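PDB 4OGD: succinate-semialdehyde dehydrogenase from Streptococcus pyogenes MGAS1882, which catalyses the NADP+-dependent oxidation of succinic semialdehyde to succinate. Local coordinates for residues A127-N132 with M139-P144; C204-E209 with G435-E440; Q246-L251 with T284-T289. All coordinates share one frame; numbering follows the deposited sequence.

Contact 1: A127-N132 with M139-P144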
loop_
_atom_site.group_PDB
_atom_site.type_symbol
_atom_site.label_atom_id
_atom_site.label_comp_id
_atom_site.label_asym_id
_atom_site.label_seq_id
_atom_site.Cartn_x
_atom_site.Cartn_y
_atom_site.Cartn_z
ATOM N N ALA A 127 -1.900 -14.210 -4.359
ATOM C CA ALA A 127 -0.450 -14.164 -4.261
ATOM C C ALA A 127 0.141 -14.599 -5.591
ATOM O O ALA A 127 -0.232 -15.644 -6.134
ATOM C CB ALA A 127 0.042 -15.068 -3.126
ATOM N N VAL A 128 1.036 -13.778 -6.133
ATOM C CA VAL A 128 1.743 -14.124 -7.361
ATOM C C VAL A 128 3.207 -14.273 -6.969
ATOM O O VAL A 128 3.828 -13.308 -6.538
ATOM C CB VAL A 128 1.582 -13.035 -8.437
ATOM C CG1 VAL A 128 2.295 -13.450 -9.718
ATOM C CG2 VAL A 128 0.108 -12.771 -8.708
ATOM N N GLU A 129 3.736 -15.493 -7.077
ATOM C CA GLU A 129 5.051 -15.824 -6.530
ATOM C C GLU A 129 5.986 -16.411 -7.587
ATOM O O GLU A 129 5.526 -16.968 -8.590
ATOM C CB GLU A 129 4.896 -16.769 -5.323
ATOM C CG GLU A 129 3.970 -16.220 -4.223
ATOM C CD GLU A 129 4.412 -14.872 -3.664
ATOM O OE1 GLU A 129 5.618 -14.551 -3.742
ATOM O OE2 GLU A 129 3.545 -14.123 -3.134
ATOM N N PRO A 130 7.304 -16.266 -7.379
ATOM C CA PRO A 130 8.287 -16.591 -8.413
ATOM C C PRO A 130 9.078 -17.866 -8.127
ATOM O O PRO A 130 9.016 -18.422 -7.026
ATOM C CB PRO A 130 9.215 -15.382 -8.350
ATOM C CG PRO A 130 9.292 -15.100 -6.878
ATOM C CD PRO A 130 7.919 -15.463 -6.303
ATOM N N TRP A 131 9.841 -18.312 -9.120
ATOM C CA TRP A 131 10.553 -19.590 -9.036
ATOM C C TRP A 131 11.823 -19.606 -8.189
ATOM O O TRP A 131 12.321 -20.685 -7.846
ATOM C CB TRP A 131 10.893 -20.097 -10.446
ATOM C CG TRP A 131 11.592 -19.061 -11.274
ATOM C CD1 TRP A 131 11.028 -18.247 -12.209
ATOM C CD2 TRP A 131 12.985 -18.714 -11.225
ATOM N NE1 TRP A 131 11.980 -17.412 -12.749
ATOM C CE2 TRP A 131 13.190 -17.683 -12.164
ATOM C CE3 TRP A 131 14.079 -19.179 -10.484
ATOM C CZ2 TRP A 131 14.443 -17.107 -12.374
ATOM C CZ3 TRP A 131 15.316 -18.602 -10.687
ATOM C CH2 TRP A 131 15.492 -17.575 -11.624
ATOM N N ASN A 132 12.385 -18.449 -7.850
ATOM C CA ASN A 132 13.712 -18.502 -7.232
ATOM C C ASN A 132 13.747 -19.019 -5.789
ATOM O O ASN A 132 14.729 -19.638 -5.374
ATOM C CB ASN A 132 14.517 -17.203 -7.432
ATOM C CG ASN A 132 13.913 -16.018 -6.722
ATOM O OD1 ASN A 132 12.720 -15.997 -6.414
ATOM N ND2 ASN A 132 14.748 -15.014 -6.448
ATOM N N MET A 139 5.425 -18.801 1.733
ATOM C CA MET A 139 5.235 -18.813 3.178
ATOM C C MET A 139 5.226 -17.398 3.757
ATOM O O MET A 139 4.484 -17.114 4.705
ATOM C CB MET A 139 6.298 -19.682 3.871
ATOM C CG MET A 139 5.996 -19.931 5.356
ATOM S SD MET A 139 4.481 -20.878 5.590
ATOM C CE MET A 139 5.164 -22.524 5.416
ATOM N N ARG A 140 6.018 -16.506 3.165
ATOM C CA ARG A 140 6.090 -15.121 3.638
ATOM C C ARG A 140 4.729 -14.452 3.646
ATOM O O ARG A 140 4.467 -13.593 4.487
ATOM C CB ARG A 140 7.066 -14.283 2.796
ATOM C CG ARG A 140 8.533 -14.566 3.095
ATOM C CD ARG A 140 9.475 -13.400 2.773
ATOM N NE ARG A 140 9.111 -12.638 1.588
ATOM C CZ ARG A 140 9.985 -12.043 0.774
ATOM N NH1 ARG A 140 11.292 -12.133 0.994
ATOM N NH2 ARG A 140 9.547 -11.375 -0.281
ATOM N N VAL A 141 3.870 -14.833 2.708
ATOM C CA VAL A 141 2.544 -14.228 2.633
ATOM C C VAL A 141 1.423 -15.144 3.099
ATOM O O VAL A 141 0.430 -14.659 3.641
ATOM C CB VAL A 141 2.229 -13.659 1.228
ATOM C CG1 VAL A 141 3.167 -12.521 0.919
ATOM C CG2 VAL A 141 2.338 -14.730 0.162
ATOM N N PHE A 142 1.569 -16.460 2.914
ATOM C CA PHE A 142 0.539 -17.364 3.408
ATOM C C PHE A 142 0.424 -17.322 4.935
ATOM O O PHE A 142 -0.686 -17.247 5.470
ATOM C CB PHE A 142 0.776 -18.805 2.939
ATOM C CG PHE A 142 -0.124 -19.796 3.614
ATOM C CD1 PHE A 142 -1.477 -19.833 3.308
ATOM C CD2 PHE A 142 0.372 -20.659 4.579
ATOM C CE1 PHE A 142 -2.327 -20.733 3.947
ATOM C CE2 PHE A 142 -0.476 -21.554 5.228
ATOM C CZ PHE A 142 -1.813 -21.592 4.906
ATOM N N ALA A 143 1.555 -17.391 5.636
ATOM C CA ALA A 143 1.513 -17.468 7.102
ATOM C C ALA A 143 0.735 -16.309 7.745
ATOM O O ALA A 143 -0.201 -16.551 8.514
ATOM C CB ALA A 143 2.923 -17.605 7.706
ATOM N N PRO A 144 1.091 -15.046 7.424
ATOM C CA PRO A 144 0.327 -13.975 8.080
ATOM C C PRO A 144 -1.128 -13.862 7.609
ATOM O O PRO A 144 -2.018 -13.594 8.416
ATOM C CB PRO A 144 1.115 -12.708 7.715
ATOM C CG PRO A 144 1.818 -13.064 6.438
ATOM C CD PRO A 144 2.199 -14.507 6.609
#
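A127 and V141 are the closest backbone positions of 127-132 and 139-144, their CA atoms 7.5 Å apart. The first segment runs off the end of strand 124-128 into an irregular loop, while the second is a stretch of helix 136-148, kinked where N of V141 makes no bond to the preceding turn and P144 has no N-H to give. A single residue of the helix, V141, does the touching. Its CG2, set between the backbone N and the carbonyl carbon, meets the methyl of A127, with CB of A127 4.0 Å from CG2 of V141. The strand, this helix and strand 152-155 form a beta-alpha-beta unit of the Rossmann-type fold of aldehyde dehydrogenases, and the methyl contact packs the helix against the sheet; V141 also lies on M152 and C204 of the neighbouring strands. E129 approaches V141 from the opposite direction. Its chain folds back at chi2 (-58°), which turns the carboxylate toward the V141 side chain and sets OE2 of E129 3.6 Å from CG2 of V141, an apolar neighbour for a buried oxygen. The other oxygen, OE1, and OG1 of T206 share a weak hydrogen bond.

Contact 2: C204-E209 with G435-E440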
loop_
_atom_site.group_PDB
_atom_site.type_symbol
_atom_site.label_atom_id
_atom_site.label_comp_id
_atom_site.label_asym_id
_atom_site.label_seq_id
_atom_site.Cartn_x
_atom_site.Cartn_y
_atom_site.Cartn_z
ATOM N N CYS A 204 -0.610 -9.627 -3.588
ATOM C CA CYS A 204 0.793 -9.512 -3.204
ATOM C C CYS A 204 1.630 -10.228 -4.244
ATOM O O CYS A 204 1.361 -11.379 -4.590
ATOM C CB CYS A 204 1.053 -10.075 -1.796
ATOM S SG CYS A 204 0.411 -11.753 -1.514
ATOM N N LEU A 205 2.642 -9.545 -4.760
ATOM C CA LEU A 205 3.491 -10.143 -5.772
ATOM C C LEU A 205 4.949 -10.070 -5.385
ATOM O O LEU A 205 5.426 -9.053 -4.883
ATOM C CB LEU A 205 3.292 -9.448 -7.127
ATOM C CG LEU A 205 4.123 -9.969 -8.308
ATOM C CD1 LEU A 205 3.320 -9.863 -9.593
ATOM C CD2 LEU A 205 5.459 -9.224 -8.471
ATOM N N THR A 206 5.647 -11.167 -5.645
ATOM C CA THR A 206 7.097 -11.199 -5.605
ATOM C C THR A 206 7.549 -11.677 -6.971
ATOM O O THR A 206 7.042 -12.673 -7.486
ATOM C CB THR A 206 7.593 -12.163 -4.524
ATOM O OG1 THR A 206 7.102 -11.723 -3.251
ATOM C CG2 THR A 206 9.111 -12.166 -4.487
ATOM N N GLY A 207 8.477 -10.956 -7.583
ATOM C CA GLY A 207 8.940 -11.350 -8.904
ATOM C C GLY A 207 9.657 -10.224 -9.608
ATOM O O GLY A 207 10.343 -9.425 -8.970
ATOM N N SER A 208 9.505 -10.162 -10.927
ATOM C CA SER A 208 10.242 -9.198 -11.732
ATOM C C SER A 208 9.464 -7.916 -11.863
ATOM O O SER A 208 8.239 -7.896 -11.698
ATOM C CB SER A 208 10.468 -9.752 -13.135
ATOM O OG SER A 208 9.250 -9.702 -13.867
ATOM N N GLU A 209 10.158 -6.838 -12.202
ATOM C CA GLU A 209 9.462 -5.571 -12.282
ATOM C C GLU A 209 8.500 -5.488 -13.465
ATOM O O GLU A 209 7.547 -4.720 -13.415
ATOM C CB GLU A 209 10.419 -4.388 -12.249
ATOM C CG GLU A 209 11.363 -4.298 -13.409
ATOM C CD GLU A 209 12.145 -3.004 -13.358
ATOM O OE1 GLU A 209 11.584 -1.950 -13.727
ATOM O OE2 GLU A 209 13.305 -3.040 -12.924
ATOM N N GLY A 435 6.002 -1.796 0.253
ATOM C CA GLY A 435 5.438 -2.703 1.239
ATOM C C GLY A 435 6.543 -3.542 1.857
ATOM O O GLY A 435 7.688 -3.550 1.387
ATOM N N ARG A 436 6.208 -4.264 2.921
ATOM C CA ARG A 436 7.188 -5.085 3.617
ATOM C C ARG A 436 6.571 -6.436 3.916
ATOM O O ARG A 436 5.366 -6.534 4.165
ATOM C CB ARG A 436 7.636 -4.415 4.926
ATOM C CG ARG A 436 8.371 -3.090 4.746
ATOM C CD ARG A 436 9.764 -3.350 4.176
ATOM N NE ARG A 436 10.598 -2.157 3.983
ATOM C CZ ARG A 436 10.634 -1.417 2.876
ATOM N NH1 ARG A 436 9.842 -1.688 1.843
ATOM N NH2 ARG A 436 11.474 -0.392 2.799
ATOM N N GLU A 437 7.394 -7.477 3.863
ATOM C CA GLU A 437 6.978 -8.815 4.274
ATOM C C GLU A 437 7.821 -9.282 5.456
ATOM O O GLU A 437 8.928 -8.786 5.665
ATOM C CB GLU A 437 7.035 -9.795 3.091
ATOM C CG GLU A 437 5.929 -9.504 2.071
ATOM C CD GLU A 437 5.928 -10.407 0.850
ATOM O OE1 GLU A 437 6.743 -11.361 0.763
ATOM O OE2 GLU A 437 5.080 -10.163 -0.035
ATOM N N LEU A 438 7.282 -10.229 6.224
ATOM C CA LEU A 438 7.895 -10.681 7.482
ATOM C C LEU A 438 7.890 -9.591 8.564
ATOM O O LEU A 438 7.535 -8.434 8.293
ATOM C CB LEU A 438 9.295 -11.292 7.264
ATOM C CG LEU A 438 9.322 -12.520 6.338
ATOM C CD1 LEU A 438 10.750 -13.011 6.126
ATOM C CD2 LEU A 438 8.441 -13.653 6.883
ATOM N N SER A 439 8.268 -9.975 9.786
ATOM C CA SER A 439 8.096 -9.147 10.993
ATOM C C SER A 439 6.631 -8.773 11.209
ATOM O O SER A 439 5.738 -9.312 10.547
ATOM C CB SER A 439 8.992 -7.892 10.974
ATOM O OG SER A 439 8.414 -6.827 10.227
ATOM N N GLU A 440 6.361 -7.857 12.133
ATOM C CA GLU A 440 4.982 -7.427 12.317
ATOM C C GLU A 440 4.553 -6.513 11.171
ATOM O O GLU A 440 3.364 -6.400 10.887
ATOM C CB GLU A 440 4.762 -6.739 13.668
ATOM C CG GLU A 440 3.265 -6.566 13.989
ATOM C CD GLU A 440 3.004 -6.027 15.385
ATOM O OE1 GLU A 440 3.979 -5.708 16.098
ATOM O OE2 GLU A 440 1.814 -5.931 15.765
HETATM O O HOH W 1 4.639 -8.442 -2.135
HETATM O O HOH W 2 4.384 -11.704 -2.335
HETATM O O HOH W 3 7.031 -13.372 -1.020
#
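Beyond CG the side chain of E437 is fully extended (chi2 179°), and this straight reach carries its carboxylate toward T206 on strand 200-206. T206 answers with OG1 held beside its own backbone N and anti to the carbonyl carbon (chi1 -60°). The two side chains cross obliquely without touching directly: OG1 of T206 stays 4.0 Å from OE1 of E437, two waters bridge them, and a third links OE2 to the carbonyl O of L205. The first water lies between OG1 of T206 and OE1 of E437, at 2.7 Å from that OE1. The second joins the same hydroxyl to OE2 of E437, and the third, 2.9 Å from the carbonyl O of L205, reaches OE2 of E437 at 2.8 Å. The carboxylate thus meets water at both oxygens. CB of C204 lies 4.4 Å from OE2 of E437, a loose van der Waals approach.

The contact joins a parallel strand of the Rossmann-type sheet to the loop between strands 433-434 and 448-455, segments 226 residues apart in the chain. Strand 433-434 is the outermost strand on one side of that same sheet within this chain, antiparallel to 225-229, so the loop follows directly from the sheet, and E437 reaches back to C204 and T206. Just past the strand, S208 occupies the N-cap of helix 209-221, its OG bonded to N of G211.

The strongest partner of E437 is R140 of helix 136-148, whose NE forms a salt bridge with OE1. That positive charge would be expected to stabilise the ionised carboxylate in this buried setting. NH1 of R436 bonds to the carbonyl O of G435 (2.9 Å) from above the carbonyl plane, while its NE donates to the carbonyl O of E449 of the second subunit.

Contact 3: Q246-L251 with T284-T289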
loop_
_atom_site.group_PDB
_atom_site.type_symbol
_atom_site.label_atom_id
_atom_site.label_comp_id
_atom_site.label_asym_id
_atom_site.label_seq_id
_atom_site.Cartn_x
_atom_site.Cartn_y
_atom_site.Cartn_z
ATOM N N GLN A 246 37.353 -11.295 7.149
ATOM C CA GLN A 246 35.923 -11.525 7.254
ATOM C C GLN A 246 35.242 -11.326 5.910
ATOM O O GLN A 246 34.286 -12.023 5.584
ATOM C CB GLN A 246 35.320 -10.620 8.324
ATOM C CG GLN A 246 35.760 -11.021 9.720
ATOM C CD GLN A 246 35.548 -12.506 9.978
ATOM O OE1 GLN A 246 36.500 -13.251 10.222
ATOM N NE2 GLN A 246 34.295 -12.942 9.915
ATOM N N LEU A 247 35.754 -10.386 5.124
ATOM C CA LEU A 247 35.247 -10.156 3.777
ATOM C C LEU A 247 35.318 -11.420 2.926
ATOM O O LEU A 247 34.328 -11.836 2.316
ATOM C CB LEU A 247 36.041 -9.034 3.111
ATOM C CG LEU A 247 35.671 -8.702 1.671
ATOM C CD1 LEU A 247 34.218 -8.276 1.586
ATOM C CD2 LEU A 247 36.588 -7.609 1.139
ATOM N N GLU A 248 36.492 -12.039 2.883
ATOM C CA GLU A 248 36.681 -13.218 2.043
ATOM C C GLU A 248 35.676 -14.321 2.376
ATOM O O GLU A 248 35.176 -15.016 1.493
ATOM C CB GLU A 248 38.112 -13.749 2.177
ATOM C CG GLU A 248 38.368 -15.027 1.380
ATOM C CD GLU A 248 39.843 -15.371 1.282
ATOM O OE1 GLU A 248 40.675 -14.612 1.827
ATOM O OE2 GLU A 248 40.170 -16.396 0.651
ATOM N N LYS A 249 35.362 -14.457 3.656
ATOM C CA LYS A 249 34.515 -15.548 4.114
ATOM C C LYS A 249 33.058 -15.441 3.672
ATOM O O LYS A 249 32.343 -16.442 3.665
ATOM C CB LYS A 249 34.622 -15.681 5.632
ATOM C CG LYS A 249 36.034 -16.071 6.060
ATOM C CD LYS A 249 36.208 -16.160 7.560
ATOM C CE LYS A 249 37.562 -16.796 7.875
ATOM N NZ LYS A 249 37.806 -16.940 9.333
ATOM N N VAL A 250 32.617 -14.242 3.294
ATOM C CA VAL A 250 31.218 -14.074 2.902
ATOM C C VAL A 250 31.009 -13.928 1.399
ATOM O O VAL A 250 29.870 -13.959 0.925
ATOM C CB VAL A 250 30.540 -12.881 3.623
ATOM C CG1 VAL A 250 30.834 -12.915 5.116
ATOM C CG2 VAL A 250 30.972 -11.552 3.010
ATOM N N LEU A 251 32.093 -13.791 0.637
ATOM C CA LEU A 251 31.955 -13.437 -0.778
ATOM C C LEU A 251 31.239 -14.481 -1.640
ATOM O O LEU A 251 30.407 -14.117 -2.473
ATOM C CB LEU A 251 33.304 -13.059 -1.406
ATOM C CG LEU A 251 33.916 -11.706 -1.035
ATOM C CD1 LEU A 251 35.249 -11.550 -1.745
ATOM C CD2 LEU A 251 33.003 -10.528 -1.384
ATOM N N THR A 284 38.147 -13.049 -7.749
ATOM C CA THR A 284 38.579 -14.070 -8.699
ATOM C C THR A 284 38.926 -15.380 -7.990
ATOM O O THR A 284 38.506 -16.463 -8.417
ATOM C CB THR A 284 39.785 -13.579 -9.520
ATOM O OG1 THR A 284 39.386 -12.449 -10.313
ATOM C CG2 THR A 284 40.290 -14.690 -10.442
ATOM N N LYS A 285 39.675 -15.274 -6.898
ATOM C CA LYS A 285 40.049 -16.439 -6.099
ATOM C C LYS A 285 38.812 -17.185 -5.617
ATOM O O LYS A 285 38.714 -18.409 -5.737
ATOM C CB LYS A 285 40.881 -15.997 -4.896
ATOM C CG LYS A 285 41.238 -17.124 -3.928
ATOM C CD LYS A 285 41.839 -16.562 -2.652
ATOM C CE LYS A 285 42.235 -17.649 -1.678
ATOM N NZ LYS A 285 42.586 -17.059 -0.357
ATOM N N VAL A 286 37.854 -16.433 -5.088
ATOM C CA VAL A 286 36.627 -17.018 -4.550
ATOM C C VAL A 286 35.785 -17.690 -5.640
ATOM O O VAL A 286 35.292 -18.807 -5.468
ATOM C CB VAL A 286 35.795 -15.934 -3.821
ATOM C CG1 VAL A 286 34.372 -16.415 -3.565
ATOM C CG2 VAL A 286 36.470 -15.532 -2.509
ATOM N N PHE A 287 35.631 -16.998 -6.764
ATOM C CA PHE A 287 34.854 -17.505 -7.884
ATOM C C PHE A 287 35.470 -18.771 -8.483
ATOM O O PHE A 287 34.752 -19.636 -8.987
ATOM C CB PHE A 287 34.676 -16.407 -8.944
ATOM C CG PHE A 287 33.466 -15.523 -8.709
ATOM C CD1 PHE A 287 33.120 -15.115 -7.428
ATOM C CD2 PHE A 287 32.684 -15.112 -9.774
ATOM C CE1 PHE A 287 31.999 -14.301 -7.217
ATOM C CE2 PHE A 287 31.564 -14.301 -9.576
ATOM C CZ PHE A 287 31.228 -13.899 -8.301
ATOM N N LYS A 288 36.796 -18.888 -8.400
ATOM C CA LYS A 288 37.491 -20.071 -8.913
ATOM C C LYS A 288 37.171 -21.339 -8.139
ATOM O O LYS A 288 37.334 -22.444 -8.659
ATOM C CB LYS A 288 39.005 -19.843 -8.907
ATOM C CG LYS A 288 39.504 -19.115 -10.145
ATOM C CD LYS A 288 40.970 -18.729 -9.983
ATOM C CE LYS A 288 41.526 -18.132 -11.259
ATOM N NZ LYS A 288 42.956 -17.745 -11.084
ATOM N N THR A 289 36.705 -21.181 -6.905
ATOM C CA THR A 289 36.414 -22.330 -6.056
ATOM C C THR A 289 35.096 -23.008 -6.399
ATOM O O THR A 289 34.817 -24.096 -5.902
ATOM C CB THR A 289 36.405 -21.959 -4.558
ATOM O OG1 THR A 289 35.278 -21.122 -4.264
ATOM C CG2 THR A 289 37.685 -21.241 -4.182
#
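A salt bridge between E248 and K285 spans the outer side of the meeting between helices 244-256 and 276-288. NZ of K285 donates to OE2 of E248 at 2.7 Å, and the carboxylate receives it on the syn lone pair, on the side of its other oxygen. Both chains are extended, E248 with CG anti to its backbone N (chi1 177°), and they cross at about a right angle; the ammonium meets the outer end of the carboxylate. CE of K285 is itself 3.4 Å from OE2 of E248. The helix segments run in roughly the same direction, at 36° to each other with axes 10.0 Å apart.

Inside this polar edge V286 is the apolar counterpart: its CG1 lies 4.1 Å from CB of L251, and CG2 reaches the carbonyl O of E248 at 4.2 Å. That carbonyl also receives a weak bond from N of L251, at 3.4 Å from O of E248. L251 packs also on F279 and L282, and V286 on Y252. The carbonyl O of V286 takes two bonds from T289, from OG1 at 2.6 Å, in the carbonyl plane, and from N at 3.1 Å, while OG1 of T284 is bonded to O of K280. The ion pair, on the solvent side, is probably screened by water, whereas the buried L251-V286 contact behind it does not depend on charge.

In the fold
Contacts 1 and 2 are neighbours, their centres 8 Å apart close to the centre of the folded chain. They share the mixed Rossmann-type sheet in which strands 124-128 and 200-206 lie side by side, joined by a probable hydrogen bond from N of V128 to O of C204. Contact 3 is remote, about 30 Å from either when measured between centres, and joins two helices of the other region, built around the seven-stranded sheet. Along the chain contact 1 closes first; contact 2 then opens, and contact 3 forms wholly within the long interval before 435-440 returns. The chain thus leaves the first sheet, builds the second region, and comes back to the first.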